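Local coordinates for protein glucokinase (Thermus thermophilus, PDB 3VOV) that probably phosphorylates glucose and other hexoses at the expense of ATP, as a zinc-binding sugar kinase of the ROK family, at residues V225-A230 with R264-G269. Residues are numbered along the deposited sequence; the frame is centred on the assembly and turned at random.
Sequences VGIGLA and RRYLQG
Ile227 lays its CG1 branch over one face of the Tyr266 ring, a CH-pi contact with CG1 3.8 Å from the ring centroid and 22° off the normal. The touch falls toward the rim: Ile227 CG1 is 3.6 Å from Tyr266 CD2, and Ile227 CD1 runs on toward the hydroxyl end, 3.9 Å from Tyr266 CE2. One helical turn on, Ala230 takes the root of the same side chain, its CB 3.4 Å from Tyr266 CB. That methyl also meets the Leu267 branch point, Ala230 CB to Leu267 CG being 3.8 Å. With CG beside its backbone N and anti to the carbonyl carbon (chi1 -80°), Tyr266 stands its ring alongside helix 212-236, where Ile227 can cover it. No hydrogen bond joins the two segments directly; Lys234 NZ bridges them by bonding both Ala230 O and Tyr266 O. The buried phenol reaches beyond the chain, its OH hydrogen-bonded to Glu174 of the second subunit, while Arg216 of the third subunit makes a cation-pi contact with the ring. Replacing Tyr266 with an alanine would probably leave the Ile227 branch without its aromatic cover and Glu174 of the second subunit without its phenol partner. Behind the contact, Val225 and Leu229 pack on helix 253-265 and strand 127-132. Tyr266 is the first residue to depart from helical backbone angles after helix 253-265, and the contact sets this helix exit against the flank of helix 212-236, at a subunit junction of the ROK-family tetramer, whose chains belong to the actin-like ATPase clan.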
ATOM      1  N   VAL B 225      -6.825  -8.261   9.700  1.00 16.13           N
ATOM      2  CA  VAL B 225      -6.862  -9.638  10.226  1.00 15.81           C
ATOM      3  C   VAL B 225      -7.575 -10.533   9.205  1.00 15.49           C
ATOM      4  O   VAL B 225      -7.063 -11.592   8.886  1.00 16.62           O
ATOM      5  CB  VAL B 225      -7.521  -9.729  11.605  1.00 15.28           C
ATOM      6  CG1 VAL B 225      -7.650 -11.219  12.018  1.00 15.95           C
ATOM      7  CG2 VAL B 225      -6.670  -8.936  12.662  1.00 15.71           C
ATOM      8  N   GLY B 226      -8.722 -10.083   8.676  1.00 14.65           N
ATOM      9  CA  GLY B 226      -9.438 -10.821   7.649  1.00 16.06           C
ATOM     10  C   GLY B 226      -8.593 -11.073   6.418  1.00 15.52           C
ATOM     11  O   GLY B 226      -8.583 -12.184   5.832  1.00 15.55           O
ATOM     12  N   ILE B 227      -7.877 -10.039   5.987  1.00 14.98           N
ATOM     13  CA  ILE B 227      -7.039 -10.178   4.812  1.00 14.77           C
ATOM     14  C   ILE B 227      -5.889 -11.145   5.079  1.00 14.69           C
ATOM     15  O   ILE B 227      -5.524 -11.953   4.190  1.00 12.93           O
ATOM     16  CB  ILE B 227      -6.459  -8.794   4.348  1.00 15.56           C
ATOM     17  CG1 ILE B 227      -7.592  -7.897   3.836  1.00 15.07           C
ATOM     18  CG2 ILE B 227      -5.378  -8.993   3.226  1.00 17.47           C
ATOM     19  CD1 ILE B 227      -7.120  -6.409   3.588  1.00 18.29           C
ATOM     20  N   GLY B 228      -5.267 -11.032   6.258  1.00 13.36           N
ATOM     21  CA  GLY B 228      -4.094 -11.878   6.552  1.00 14.42           C
ATOM     22  C   GLY B 228      -4.491 -13.351   6.640  1.00 15.14           C
ATOM     23  O   GLY B 228      -3.810 -14.214   6.119  1.00 17.14           O
ATOM     24  N   LEU B 229      -5.636 -13.626   7.242  1.00 15.68           N
ATOM     25  CA  LEU B 229      -6.160 -15.001   7.329  1.00 15.39           C
ATOM     26  C   LEU B 229      -6.551 -15.540   5.942  1.00 16.14           C
ATOM     27  O   LEU B 229      -6.225 -16.670   5.602  1.00 16.52           O
ATOM     28  CB  LEU B 229      -7.343 -15.043   8.291  1.00 15.56           C
ATOM     29  CG  LEU B 229      -7.025 -14.824   9.798  1.00 15.46           C
ATOM     30  CD1 LEU B 229      -8.338 -14.727  10.576  1.00 18.97           C
ATOM     31  CD2 LEU B 229      -6.118 -15.976  10.354  1.00 16.33           C
ATOM     32  N   ALA B 230      -7.188 -14.711   5.111  1.00 15.77           N
ATOM     33  CA  ALA B 230      -7.536 -15.161   3.744  1.00 16.66           C
ATOM     34  C   ALA B 230      -6.271 -15.510   2.960  1.00 16.12           C
ATOM     35  O   ALA B 230      -6.263 -16.450   2.178  1.00 15.43           O
ATOM     36  CB  ALA B 230      -8.343 -14.064   2.987  1.00 16.03           C
ATOM     37  N   ARG B 264     -14.062 -12.860   3.690  1.00 19.36           N
ATOM     38  CA  ARG B 264     -14.876 -13.287   2.544  1.00 21.04           C
ATOM     39  C   ARG B 264     -14.506 -12.561   1.248  1.00 19.48           C
ATOM     40  O   ARG B 264     -14.367 -13.210   0.212  1.00 19.48           O
ATOM     41  CB  ARG B 264     -16.342 -13.093   2.848  1.00 22.03           C
ATOM     42  CG  ARG B 264     -16.805 -14.142   3.856  1.00 26.52           C
ATOM     43  CD  ARG B 264     -18.289 -13.980   4.108  1.00 34.72           C
ATOM     44  NE  ARG B 264     -18.765 -14.991   5.046  1.00 37.42           N
ATOM     45  CZ  ARG B 264     -19.622 -14.735   6.031  1.00 42.44           C
ATOM     46  NH1 ARG B 264     -20.050 -13.485   6.222  1.00 40.10           N
ATOM     47  NH2 ARG B 264     -20.010 -15.720   6.844  1.00 43.01           N
ATOM     48  N   ARG B 265     -14.321 -11.239   1.305  1.00 19.82           N
ATOM     49  CA  ARG B 265     -13.847 -10.502   0.115  1.00 19.92           C
ATOM     50  C   ARG B 265     -12.490 -10.978  -0.428  1.00 19.45           C
ATOM     51  O   ARG B 265     -12.228 -10.840  -1.623  1.00 20.69           O
ATOM     52  CB  ARG B 265     -13.716  -8.993   0.388  1.00 20.53           C
ATOM     53  CG  ARG B 265     -15.125  -8.297   0.530  1.00 22.36           C
ATOM     54  CD  ARG B 265     -14.982  -6.768   0.474  1.00 25.97           C
ATOM     55  NE  ARG B 265     -14.588  -6.285  -0.860  1.00 30.89           N
ATOM     56  CZ  ARG B 265     -13.399  -5.775  -1.183  1.00 30.83           C
ATOM     57  NH1 ARG B 265     -12.412  -5.672  -0.268  1.00 28.43           N
ATOM     58  NH2 ARG B 265     -13.195  -5.351  -2.435  1.00 31.28           N
ATOM     59  N   TYR B 266     -11.598 -11.446   0.450  1.00 18.70           N
ATOM     60  CA  TYR B 266     -10.261 -11.931   0.002  1.00 17.35           C
ATOM     61  C   TYR B 266     -10.224 -13.428  -0.269  1.00 18.57           C
ATOM     62  O   TYR B 266      -9.114 -14.046  -0.416  1.00 17.96           O
ATOM     63  CB  TYR B 266      -9.136 -11.440   0.936  1.00 18.09           C
ATOM     64  CG  TYR B 266      -8.792  -9.979   0.581  1.00 17.78           C
ATOM     65  CD1 TYR B 266      -7.720  -9.675  -0.277  1.00 18.37           C
ATOM     66  CD2 TYR B 266      -9.602  -8.948   1.001  1.00 18.33           C
ATOM     67  CE1 TYR B 266      -7.418  -8.334  -0.619  1.00 18.56           C
ATOM     68  CE2 TYR B 266      -9.348  -7.623   0.647  1.00 17.12           C
ATOM     69  CZ  TYR B 266      -8.275  -7.317  -0.156  1.00 19.97           C
ATOM     70  OH  TYR B 266      -8.019  -5.988  -0.460  1.00 20.13           O
ATOM     71  N   LEU B 267     -11.436 -13.994  -0.366  1.00 17.00           N
ATOM     72  CA  LEU B 267     -11.636 -15.351  -0.808  1.00 16.65           C
ATOM     73  C   LEU B 267     -12.687 -15.454  -1.939  1.00 19.35           C
ATOM     74  O   LEU B 267     -13.139 -16.577  -2.267  1.00 18.70           O
ATOM     75  CB  LEU B 267     -11.981 -16.229   0.383  1.00 16.94           C
ATOM     76  CG  LEU B 267     -10.801 -16.505   1.341  1.00 17.81           C
ATOM     77  CD1 LEU B 267     -11.305 -17.103   2.683  1.00 16.58           C
ATOM     78  CD2 LEU B 267      -9.780 -17.468   0.629  1.00 17.18           C
ATOM     79  N   GLN B 268     -13.079 -14.306  -2.528  1.00 19.68           N
ATOM     80  CA  GLN B 268     -13.788 -14.272  -3.834  1.00 21.21           C
ATOM     81  C   GLN B 268     -12.908 -14.982  -4.869  1.00 21.47           C
ATOM     82  O   GLN B 268     -11.747 -14.595  -5.096  1.00 21.03           O
ATOM     83  CB  GLN B 268     -14.053 -12.832  -4.301  1.00 21.81           C
ATOM     84  CG  GLN B 268     -15.124 -12.137  -3.482  1.00 23.07           C
ATOM     85  CD  GLN B 268     -15.287 -10.620  -3.764  1.00 27.33           C
ATOM     86  OE1 GLN B 268     -15.953  -9.948  -2.973  1.00 27.17           O
ATOM     87  NE2 GLN B 268     -14.683 -10.083  -4.862  1.00 24.09           N
ATOM     88  N   GLY B 269     -13.462 -16.017  -5.484  1.00 21.70           N
ATOM     89  CA  GLY B 269     -12.722 -16.824  -6.458  1.00 22.68           C
ATOM     90  C   GLY B 269     -12.116 -18.083  -5.841  1.00 23.82           C
ATOM     91  O   GLY B 269     -11.417 -18.867  -6.548  1.00 23.93           O
TER